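Local coordinates for protein ribulose-1,5-bisphosphate carboxylase/oxygenase large subunit (Rhodopseudomonas palustris, PDB 3QFW) that belongs to the RuBisCO large-chain family as a RuBisCO-like protein, probably a magnesium-binding TIM-barrel enzyme whose own reaction is not firmly established, at residues I50-D56 with V67-A72; Q141-P145 with Q172-P176; A265-G270 with L298-Q302; R274-A278 with L311-I315. All coordinates share one frame; numbering follows the deposited sequence.

Contact 1: residues I50-D56 with V67-A72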
loop_
_atom_site.group_PDB
_atom_site.type_symbol
_atom_site.label_atom_id
_atom_site.label_comp_id
_atom_site.label_asym_id
_atom_site.label_seq_id
_atom_site.Cartn_x
_atom_site.Cartn_y
_atom_site.Cartn_z
ATOM N N ILE B 50 -3.856 14.129 22.858
ATOM C CA ILE B 50 -4.036 13.187 21.756
ATOM C C ILE B 50 -4.541 13.836 20.467
ATOM O O ILE B 50 -4.072 13.502 19.381
ATOM C CB ILE B 50 -4.973 12.028 22.146
ATOM C CG1 ILE B 50 -4.423 11.297 23.372
ATOM C CG2 ILE B 50 -5.163 11.072 20.974
ATOM C CD1 ILE B 50 -2.980 10.920 23.255
ATOM N N VAL B 51 -5.508 14.742 20.581
ATOM C CA VAL B 51 -5.942 15.511 19.418
ATOM C C VAL B 51 -4.727 16.154 18.734
ATOM O O VAL B 51 -3.813 16.634 19.401
ATOM C CB VAL B 51 -6.950 16.602 19.810
ATOM C CG1 VAL B 51 -7.378 17.390 18.589
ATOM C CG2 VAL B 51 -8.171 15.985 20.502
ATOM N N GLY B 52 -4.708 16.160 17.407
ATOM C CA GLY B 52 -3.582 16.744 16.694
ATOM C C GLY B 52 -3.612 18.258 16.778
ATOM O O GLY B 52 -4.685 18.869 16.800
ATOM N N ARG B 53 -2.434 18.871 16.843
ATOM C CA ARG B 53 -2.346 20.321 16.877
ATOM C C ARG B 53 -1.951 20.858 15.516
ATOM O O ARG B 53 -1.057 20.316 14.869
ATOM C CB ARG B 53 -1.298 20.772 17.905
ATOM C CG ARG B 53 -1.567 20.307 19.327
ATOM C CD ARG B 53 -0.611 20.969 20.322
ATOM N NE ARG B 53 0.782 20.601 20.095
ATOM C CZ ARG B 53 1.781 20.918 20.913
ATOM N NH1 ARG B 53 1.535 21.607 22.019
ATOM N NH2 ARG B 53 3.023 20.544 20.630
ATOM N N VAL B 54 -2.601 21.931 15.084
ATOM C CA VAL B 54 -2.120 22.679 13.932
ATOM C C VAL B 54 -0.985 23.597 14.397
ATOM O O VAL B 54 -1.228 24.637 15.014
ATOM C CB VAL B 54 -3.242 23.510 13.275
ATOM C CG1 VAL B 54 -2.699 24.314 12.090
ATOM C CG2 VAL B 54 -4.400 22.604 12.843
ATOM N N GLU B 55 0.253 23.194 14.123
ATOM C CA GLU B 55 1.417 23.959 14.542
ATOM C C GLU B 55 1.584 25.201 13.685
ATOM O O GLU B 55 1.993 26.257 14.176
ATOM C CB GLU B 55 2.685 23.104 14.455
ATOM C CG GLU B 55 2.753 21.984 15.477
ATOM C CD GLU B 55 3.328 22.442 16.798
ATOM O OE1 GLU B 55 2.552 22.931 17.653
ATOM O OE2 GLU B 55 4.561 22.316 16.980
ATOM N N ASP B 56 1.278 25.073 12.399
ATOM C CA ASP B 56 1.515 26.163 11.465
ATOM C C ASP B 56 0.732 26.031 10.167
ATOM O O ASP B 56 0.444 24.925 9.704
ATOM C CB ASP B 56 3.005 26.259 11.133
ATOM C CG ASP B 56 3.354 27.539 10.404
ATOM O OD1 ASP B 56 3.111 28.628 10.974
ATOM O OD2 ASP B 56 3.860 27.462 9.263
ATOM N N VAL B 67 0.919 22.778 5.783
ATOM C CA VAL B 67 0.358 22.722 7.122
ATOM C C VAL B 67 1.146 21.750 7.980
ATOM O O VAL B 67 1.274 20.574 7.648
ATOM C CB VAL B 67 -1.135 22.336 7.088
ATOM C CG1 VAL B 67 -1.696 22.185 8.504
ATOM C CG2 VAL B 67 -1.921 23.374 6.288
ATOM N N ARG B 68 1.701 22.271 9.069
ATOM C CA ARG B 68 2.429 21.461 10.033
ATOM C C ARG B 68 1.493 21.011 11.142
ATOM O O ARG B 68 0.860 21.835 11.814
ATOM C CB ARG B 68 3.606 22.247 10.614
ATOM C CG ARG B 68 4.795 22.340 9.674
ATOM C CD ARG B 68 5.859 23.320 10.179
ATOM N NE ARG B 68 6.477 22.898 11.434
ATOM C CZ ARG B 68 7.577 22.154 11.523
ATOM N NH1 ARG B 68 8.175 21.716 10.426
ATOM N NH2 ARG B 68 8.068 21.828 12.712
ATOM N N ILE B 69 1.403 19.700 11.326
ATOM C CA ILE B 69 0.554 19.132 12.363
ATOM C C ILE B 69 1.390 18.372 13.364
ATOM O O ILE B 69 2.209 17.532 12.993
ATOM C CB ILE B 69 -0.486 18.165 11.774
ATOM C CG1 ILE B 69 -1.358 18.889 10.749
ATOM C CG2 ILE B 69 -1.357 17.561 12.888
ATOM C CD1 ILE B 69 -2.181 20.002 11.348
ATOM N N GLY B 70 1.184 18.676 14.639
ATOM C CA GLY B 70 1.858 17.975 15.711
ATOM C C GLY B 70 0.989 16.816 16.141
ATOM O O GLY B 70 -0.119 17.016 16.643
ATOM N N LEU B 71 1.485 15.602 15.942
ATOM C CA LEU B 71 0.725 14.397 16.255
ATOM C C LEU B 71 1.302 13.708 17.481
ATOM O O LEU B 71 2.496 13.439 17.536
ATOM C CB LEU B 71 0.726 13.426 15.068
ATOM C CG LEU B 71 0.016 13.864 13.778
ATOM C CD1 LEU B 71 0.213 12.838 12.662
ATOM C CD2 LEU B 71 -1.466 14.102 14.020
ATOM N N ALA B 72 0.454 13.426 18.468
ATOM C CA ALA B 72 0.908 12.732 19.669
ATOM C C ALA B 72 1.628 11.434 19.317
ATOM O O ALA B 72 1.057 10.564 18.656
ATOM C CB ALA B 72 -0.252 12.454 20.598
HETATM O O HOH W 1 -2.180 13.411 17.467
#

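Contact 2: residues Q141-P145 with Q172-P176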
loop_
_atom_site.group_PDB
_atom_site.type_symbol
_atom_site.label_atom_id
_atom_site.label_comp_id
_atom_site.label_asym_id
_atom_site.label_seq_id
_atom_site.Cartn_x
_atom_site.Cartn_y
_atom_site.Cartn_z
ATOM N N GLN B 141 10.188 -10.380 -18.460
ATOM C CA GLN B 141 9.749 -11.439 -17.543
ATOM C C GLN B 141 9.152 -12.707 -18.194
ATOM O O GLN B 141 8.810 -13.657 -17.498
ATOM C CB GLN B 141 8.765 -10.891 -16.493
ATOM C CG GLN B 141 7.559 -10.153 -17.050
ATOM C CD GLN B 141 6.420 -10.029 -16.039
ATOM O OE1 GLN B 141 5.968 -8.927 -15.721
ATOM N NE2 GLN B 141 5.944 -11.166 -15.539
ATOM N N GLY B 142 9.017 -12.729 -19.508
ATOM C CA GLY B 142 8.547 -13.943 -20.158
ATOM C C GLY B 142 9.583 -15.061 -20.199
ATOM O O GLY B 142 9.250 -16.216 -20.477
ATOM N N LEU B 143 10.834 -14.716 -19.902
ATOM C CA LEU B 143 11.986 -15.601 -20.115
ATOM C C LEU B 143 12.146 -16.733 -19.100
ATOM O O LEU B 143 11.728 -16.619 -17.951
ATOM C CB LEU B 143 13.280 -14.774 -20.140
ATOM C CG LEU B 143 13.498 -13.879 -21.356
ATOM C CD1 LEU B 143 14.658 -12.913 -21.129
ATOM C CD2 LEU B 143 13.725 -14.738 -22.599
ATOM N N SER B 144 12.787 -17.814 -19.532
ATOM C CA SER B 144 13.137 -18.904 -18.629
ATOM C C SER B 144 14.299 -18.470 -17.745
ATOM O O SER B 144 15.028 -17.537 -18.087
ATOM C CB SER B 144 13.539 -20.148 -19.422
ATOM O OG SER B 144 14.783 -19.937 -20.068
ATOM N N PRO B 145 14.471 -19.137 -16.595
ATOM C CA PRO B 145 15.586 -18.811 -15.702
ATOM C C PRO B 145 16.945 -18.906 -16.392
ATOM O O PRO B 145 17.869 -18.183 -16.015
ATOM C CB PRO B 145 15.473 -19.858 -14.583
ATOM C CG PRO B 145 14.435 -20.832 -15.026
ATOM C CD PRO B 145 13.555 -20.116 -15.993
ATOM N N GLN B 172 6.220 -16.638 -10.902
ATOM C CA GLN B 172 5.426 -17.155 -12.013
ATOM C C GLN B 172 5.943 -18.502 -12.510
ATOM O O GLN B 172 7.137 -18.768 -12.462
ATOM C CB GLN B 172 5.398 -16.147 -13.162
ATOM C CG GLN B 172 4.784 -14.801 -12.795
ATOM C CD GLN B 172 5.832 -13.756 -12.438
ATOM O OE1 GLN B 172 6.831 -14.058 -11.791
ATOM N NE2 GLN B 172 5.613 -12.524 -12.882
ATOM N N ALA B 173 5.036 -19.354 -12.978
ATOM C CA ALA B 173 5.428 -20.655 -13.514
ATOM C C ALA B 173 6.515 -20.468 -14.559
ATOM O O ALA B 173 7.415 -21.297 -14.688
ATOM C CB ALA B 173 4.223 -21.372 -14.112
ATOM N N PHE B 174 6.397 -19.372 -15.307
ATOM C CA PHE B 174 7.425 -18.867 -16.209
ATOM C C PHE B 174 8.849 -19.134 -15.751
ATOM O O PHE B 174 9.717 -19.545 -16.526
ATOM C CB PHE B 174 7.308 -17.345 -16.246
ATOM C CG PHE B 174 6.303 -16.837 -17.210
ATOM C CD1 PHE B 174 6.068 -17.498 -18.397
ATOM C CD2 PHE B 174 5.605 -15.678 -16.935
ATOM C CE1 PHE B 174 5.140 -17.017 -19.294
ATOM C CE2 PHE B 174 4.684 -15.189 -17.819
ATOM C CZ PHE B 174 4.448 -15.858 -19.004
ATOM N N SER B 175 9.094 -18.814 -14.491
ATOM C CA SER B 175 10.448 -18.787 -13.949
ATOM C C SER B 175 10.316 -18.598 -12.454
ATOM O O SER B 175 10.513 -17.495 -11.939
ATOM C CB SER B 175 11.272 -17.653 -14.574
ATOM O OG SER B 175 10.729 -16.373 -14.279
ATOM N N PRO B 176 9.956 -19.681 -11.755
ATOM C CA PRO B 176 9.687 -19.679 -10.316
ATOM C C PRO B 176 10.868 -19.107 -9.544
ATOM O O PRO B 176 11.996 -19.294 -9.968
ATOM C CB PRO B 176 9.519 -21.166 -9.996
ATOM C CG PRO B 176 9.037 -21.771 -11.280
ATOM C CD PRO B 176 9.759 -21.016 -12.355
HETATM O O HOH W 2 10.665 -14.736 -16.315
#

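Contact 3: residues A265-G270 with L298-Q302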
loop_
_atom_site.group_PDB
_atom_site.type_symbol
_atom_site.label_atom_id
_atom_site.label_comp_id
_atom_site.label_asym_id
_atom_site.label_seq_id
_atom_site.Cartn_x
_atom_site.Cartn_y
_atom_site.Cartn_z
ATOM N N ALA B 265 7.292 11.657 -3.038
ATOM C CA ALA B 265 8.354 10.675 -3.293
ATOM C C ALA B 265 9.594 10.875 -2.439
ATOM O O ALA B 265 10.168 9.906 -1.936
ATOM C CB ALA B 265 8.726 10.634 -4.771
ATOM N N PRO B 266 10.039 12.123 -2.277
ATOM C CA PRO B 266 11.288 12.183 -1.511
ATOM C C PRO B 266 11.099 11.665 -0.088
ATOM O O PRO B 266 11.949 10.948 0.427
ATOM C CB PRO B 266 11.656 13.678 -1.534
ATOM C CG PRO B 266 11.001 14.202 -2.783
ATOM C CD PRO B 266 9.689 13.417 -2.887
ATOM N N LEU B 267 9.969 11.999 0.533
ATOM C CA LEU B 267 9.704 11.549 1.886
ATOM C C LEU B 267 9.578 10.022 1.941
ATOM O O LEU B 267 10.147 9.375 2.826
ATOM C CB LEU B 267 8.410 12.195 2.395
ATOM C CG LEU B 267 7.788 11.514 3.613
ATOM C CD1 LEU B 267 8.694 11.647 4.830
ATOM C CD2 LEU B 267 6.399 12.086 3.913
ATOM N N LEU B 268 8.828 9.456 0.997
ATOM C CA LEU B 268 8.526 8.027 1.015
ATOM C C LEU B 268 9.687 7.141 0.552
ATOM O O LEU B 268 10.165 6.292 1.301
ATOM C CB LEU B 268 7.273 7.731 0.181
ATOM C CG LEU B 268 6.795 6.278 0.216
ATOM C CD1 LEU B 268 6.544 5.841 1.646
ATOM C CD2 LEU B 268 5.528 6.109 -0.638
ATOM N N LEU B 269 10.125 7.340 -0.686
ATOM C CA LEU B 269 11.178 6.516 -1.280
ATOM C C LEU B 269 12.550 6.833 -0.698
ATOM O O LEU B 269 13.432 5.969 -0.630
ATOM C CB LEU B 269 11.233 6.756 -2.784
ATOM C CG LEU B 269 9.933 6.572 -3.564
ATOM C CD1 LEU B 269 10.259 6.618 -5.044
ATOM C CD2 LEU B 269 9.257 5.263 -3.209
ATOM N N GLY B 270 12.734 8.086 -0.305
ATOM C CA GLY B 270 13.981 8.518 0.287
ATOM C C GLY B 270 14.025 8.266 1.778
ATOM O O GLY B 270 14.688 7.342 2.239
ATOM N N LEU B 298 16.094 15.632 -6.817
ATOM C CA LEU B 298 17.209 16.085 -5.976
ATOM C C LEU B 298 16.861 15.920 -4.494
ATOM O O LEU B 298 17.676 15.437 -3.710
ATOM C CB LEU B 298 17.590 17.531 -6.293
ATOM C CG LEU B 298 18.923 17.977 -5.689
ATOM C CD1 LEU B 298 20.043 17.005 -6.058
ATOM C CD2 LEU B 298 19.279 19.399 -6.120
ATOM N N ALA B 299 15.634 16.292 -4.120
ATOM C CA ALA B 299 15.188 16.170 -2.730
ATOM C C ALA B 299 15.177 14.704 -2.286
ATOM O O ALA B 299 15.524 14.381 -1.154
ATOM C CB ALA B 299 13.811 16.792 -2.560
ATOM N N LEU B 300 14.759 13.828 -3.194
ATOM C CA LEU B 300 14.760 12.390 -2.956
ATOM C C LEU B 300 16.177 11.876 -2.702
ATOM O O LEU B 300 16.434 11.154 -1.734
ATOM C CB LEU B 300 14.113 11.672 -4.145
ATOM C CG LEU B 300 13.959 10.152 -4.085
ATOM C CD1 LEU B 300 13.898 9.715 -2.662
ATOM C CD2 LEU B 300 12.701 9.679 -4.850
ATOM N N ALA B 301 17.104 12.256 -3.579
ATOM C CA ALA B 301 18.505 11.905 -3.377
ATOM C C ALA B 301 18.998 12.360 -1.999
ATOM O O ALA B 301 19.646 11.599 -1.274
ATOM C CB ALA B 301 19.363 12.504 -4.498
ATOM N N GLN B 302 18.682 13.599 -1.632
ATOM C CA GLN B 302 19.167 14.165 -0.369
ATOM C C GLN B 302 18.527 13.489 0.848
ATOM O O GLN B 302 19.188 13.243 1.855
ATOM C CB GLN B 302 18.926 15.678 -0.320
ATOM C CG GLN B 302 19.738 16.452 -1.350
ATOM C CD GLN B 302 19.269 17.887 -1.526
ATOM O OE1 GLN B 302 18.179 18.253 -1.096
ATOM N NE2 GLN B 302 20.096 18.705 -2.179
#

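Contact 4: residues R274-A278 with L311-I315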
loop_
_atom_site.group_PDB
_atom_site.type_symbol
_atom_site.label_atom_id
_atom_site.label_comp_id
_atom_site.label_asym_id
_atom_site.label_seq_id
_atom_site.Cartn_x
_atom_site.Cartn_y
_atom_site.Cartn_z
ATOM N N ARG B 274 14.434 4.425 3.596
ATOM C CA ARG B 274 15.723 4.406 4.303
ATOM C C ARG B 274 15.555 4.091 5.798
ATOM O O ARG B 274 16.225 3.207 6.340
ATOM C CB ARG B 274 16.408 5.762 4.132
ATOM C CG ARG B 274 17.697 5.965 4.971
ATOM C CD ARG B 274 18.171 7.401 4.867
ATOM N NE ARG B 274 19.446 7.644 5.561
ATOM C CZ ARG B 274 20.029 8.832 5.615
ATOM N NH1 ARG B 274 19.453 9.867 5.013
ATOM N NH2 ARG B 274 21.179 8.991 6.268
ATOM N N LEU B 275 14.654 4.819 6.453
ATOM C CA LEU B 275 14.351 4.601 7.864
ATOM C C LEU B 275 14.032 3.125 8.127
ATOM O O LEU B 275 14.516 2.529 9.090
ATOM C CB LEU B 275 13.144 5.468 8.278
ATOM C CG LEU B 275 12.645 5.383 9.721
ATOM C CD1 LEU B 275 13.646 6.025 10.674
ATOM C CD2 LEU B 275 11.286 6.051 9.894
ATOM N N PHE B 276 13.199 2.545 7.266
ATOM C CA PHE B 276 12.736 1.172 7.453
ATOM C C PHE B 276 13.759 0.097 7.071
ATOM O O PHE B 276 13.565 -1.079 7.397
ATOM C CB PHE B 276 11.416 0.948 6.704
ATOM C CG PHE B 276 10.275 1.760 7.252
ATOM C CD1 PHE B 276 10.234 2.099 8.596
ATOM C CD2 PHE B 276 9.262 2.213 6.421
ATOM C CE1 PHE B 276 9.182 2.857 9.108
ATOM C CE2 PHE B 276 8.217 2.968 6.923
ATOM C CZ PHE B 276 8.183 3.294 8.269
ATOM N N GLY B 277 14.815 0.492 6.363
ATOM C CA GLY B 277 15.950 -0.387 6.120
ATOM C C GLY B 277 16.468 -0.537 4.701
ATOM O O GLY B 277 17.311 -1.397 4.442
ATOM N N ALA B 278 15.977 0.271 3.769
ATOM C CA ALA B 278 16.423 0.144 2.393
ATOM C C ALA B 278 17.885 0.627 2.265
ATOM O O ALA B 278 18.226 1.709 2.726
ATOM C CB ALA B 278 15.520 0.928 1.468
ATOM N N LEU B 311 21.702 7.285 11.401
ATOM C CA LEU B 311 21.393 6.259 10.402
ATOM C C LEU B 311 22.271 6.284 9.152
ATOM O O LEU B 311 22.582 7.348 8.625
ATOM C CB LEU B 311 19.928 6.366 9.978
ATOM C CG LEU B 311 18.957 6.237 11.154
ATOM C CD1 LEU B 311 17.538 6.106 10.646
ATOM C CD2 LEU B 311 19.341 5.043 12.003
ATOM N N ASN B 312 22.629 5.103 8.660
ATOM C CA ASN B 312 23.373 5.005 7.403
ATOM C C ASN B 312 22.616 5.654 6.247
ATOM O O ASN B 312 21.377 5.719 6.251
ATOM C CB ASN B 312 23.652 3.540 7.057
ATOM C CG ASN B 312 24.690 2.911 7.959
ATOM O OD1 ASN B 312 25.592 3.592 8.452
ATOM N ND2 ASN B 312 24.576 1.603 8.175
ATOM N N ALA B 313 23.364 6.127 5.259
ATOM C CA ALA B 313 22.785 6.634 4.019
ATOM C C ALA B 313 22.262 5.472 3.178
ATOM O O ALA B 313 22.714 4.339 3.328
ATOM C CB ALA B 313 23.851 7.426 3.230
ATOM N N CYS B 314 21.295 5.768 2.309
ATOM C CA CYS B 314 20.726 4.814 1.356
ATOM C C CYS B 314 21.097 5.328 -0.034
ATOM O O CYS B 314 20.987 6.528 -0.278
ATOM C CB CYS B 314 19.188 4.784 1.538
ATOM S SG CYS B 314 18.202 3.964 0.241
ATOM N N ILE B 315 21.561 4.465 -0.938
ATOM C CA ILE B 315 21.970 4.955 -2.262
ATOM C C ILE B 315 20.768 5.224 -3.164
ATOM O O ILE B 315 20.005 4.315 -3.470
ATOM C CB ILE B 315 22.898 3.982 -3.031
ATOM C CG1 ILE B 315 23.883 3.277 -2.095
ATOM C CG2 ILE B 315 23.623 4.719 -4.158
ATOM C CD1 ILE B 315 23.398 1.890 -1.695
#

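Contact 1: residues I50-D56 with V67-A72
Val54 and Ile69 cross obliquely on one face of the hairpin made by strands 53-59 and 64-71. Val54 CG2 lies 3.7 Å from Ile69 CD1. Ile69 CG1 is anti to the carbonyl carbon (chi1 -59°), and this lets CD1 reach over to the other strand. Its second branch, CG2, rests 3.4 Å from Arg53 O. Helix 18-31 covers this side through Ala29 and Leu28. Arg53, Asp56 and Arg68 stand on the other face. Glu55 CB comes alongside Arg68 CB at 4.0 Å, and Glu55 CG reaches Gly70 N at 3.8 Å. The glycine leaves room for that methylene. The strands are antiparallel. Arg53 and Gly70 exchange two backbone hydrogen bonds, the shorter from Gly70 N to Arg53 O at 2.8 Å. Glu55 and Asp56 then both face Arg68, a classic beta bulge. Arg68 O takes a 2.7 Å bond from Glu55 N and a weak one from Asp56 N. Beyond the strands, a water links Ile50 O to Ala72 N. The guanidinium of Arg68 pairs with Glu103. The hairpin is thus two-sided: apolar branches face the helix, and charged side chains stand on the opposite, more exposed face.

Contact 2: residues Q141-P145 with Q172-P176
Ser175 and the backbone of 141-145 are joined through one water. The water donates to Gln141 O at 2.5 Å and to Leu143 O at 2.7 Å. It accepts from Ser175 OG at 2.6 Å. The serine hydroxyl sits between its backbone N and carbonyl carbon (chi1 63°), and from there it reaches the water. One small bridge therefore serves two carbonyls and a hydroxyl.

Van der Waals contacts lie beside it. Ser175 CB packs on Pro145 CD at 3.6 Å and is equally close to Leu143 O, again 3.6 Å. The Phe174 ring meets two carbonyl oxygens obliquely. Gln141 O is 3.8 Å from Phe174 CD2, and Gly142 O is 4.0 Å from Phe174 CD1. Ala74 of the second subunit also packs on this phenylalanine.

Both segments are loops of the TIM barrel. They follow neighbouring parallel strands, 133-138 and 162-165, and each runs into the helix after its strand. In this family such strand-to-helix loops lie at the active-site end of the barrel. Ser144 is the N-cap of helix 145-157, and its OG bonds to Ala147 N. Pro176 holds the N-cap position of helix 177-195.

The remaining polar contacts shape the second loop and reach across the dimer. Ser175 N bonds back to Gln172 O at 2.8 Å, which closes a tight turn. Gln172 OE1 takes a bond from Ala170 N. Gln172 NE2 bonds to Gly168 O and to Thr75 O of the second subunit. The Gln141 side chain crosses that of Gln172 at about a right angle and packs on Ser33 of the second subunit.

Contact 3: residues A265-G270 with L298-Q302
The Pro266 ring is the nearest thing to a flat group in this contact. Leu300 CB lies over one side of it, 4.1 Å from Pro266 CB. Ala299 comes nearer the rim, where its CB is 3.8 Å from Pro266 CG. The two helices, 265-276 and 294-305, are successive outer helices of the TIM barrel. Here their axes approach to 8.0 Å and cross at -36°.

Leu300 makes a knob-into-hole contact. Its side chain enters a hole lined by Ala265, Pro266, Leu269 and Gly270. CG is anti to the backbone N (chi1 -178°), which sends both methyls across to the other helix. Leu300 CD1 is modelled 3.1 Å from Gly270 N. This is too short for a relaxed contact, and with chi2 at 26°, well away from a staggered value, the exact placing of this methyl is doubtful. Gly270 has no side chain where the leucine enters. The helix makes a wider pi-type turn at 266-270, and the bond from Gly270 N to Pro266 O is weak.

An alanine in place of Leu300 would probably leave a gap among Ala265, Pro266 and Leu269, with the hole between the helices unfilled. Phe283 of strand 280-284 also touches the leucine, on the barrel side. The other methyl, Leu300 CD2, lies 4.1 Å from Ala265 CB and 3.9 Å from Leu269 CB.

Contact 4: residues R274-A278 with L311-I315
A Schellman motif ends helix 265-276 of the TIM barrel, and Arg274 in its last turn grips the loop that leads into strand 315-319. Gly277 takes the positive phi of the motif. The arginine chain is extended, with CG anti to the backbone N (chi1 173°), and this carries the guanidinium alongside residues 311-314. NE donates to Asn312 O at 2.8 Å. NH2 donates to Leu311 O at 3.2 Å and makes a weak bond to Asn312 O. Both oxygens lie at the edge of the guanidinium, near its plane. NH2 sits above the plane of the Leu311 carbonyl, 49° out of it. Ala313 CA covers one face of the group, 3.6 Å from Arg274 NH2.

NH1 turns to Ala303 O and Asp306 O, at the end of helix 294-305. Main-chain carbonyls from that helix end and the following loop thus gather round one buried guanidinium. A methionine in its place would probably leave the carbonyls of Leu311 and Asn312, and those of Ala303 and Asp306, without these donors, and hold the loop less firmly to the helix.

Apolar contacts lie to either side of the arginine. Leu275 and Leu311 meet at their CD1 methyls, 3.9 Å apart. Helix 106-112 touches both leucines through Leu109. Cys314 CB lies 3.9 Å from Arg274 CG, and Cys314 SG is 4.2 Å from Ala278 CB.

In the fold
From the N terminus, contact 1 comes first. It closes a short hairpin in the antiparallel sheet. Contact 2 follows in series and ties the loops after two neighbouring barrel strands, enclosing helix 145-157 and strand 162-165. Its centre is about 49 Å from that of contact 1, on the opposite side of the chain's centre. Contacts 3 and 4 open one after the other on helix 265-276. Contact 3 closes on helix 294-305, and contact 4 closes later at 311-315, so the two cross. Their centres are about 11 Å apart. Together they tie one helix to the next helix and to the loop before strand 315-319.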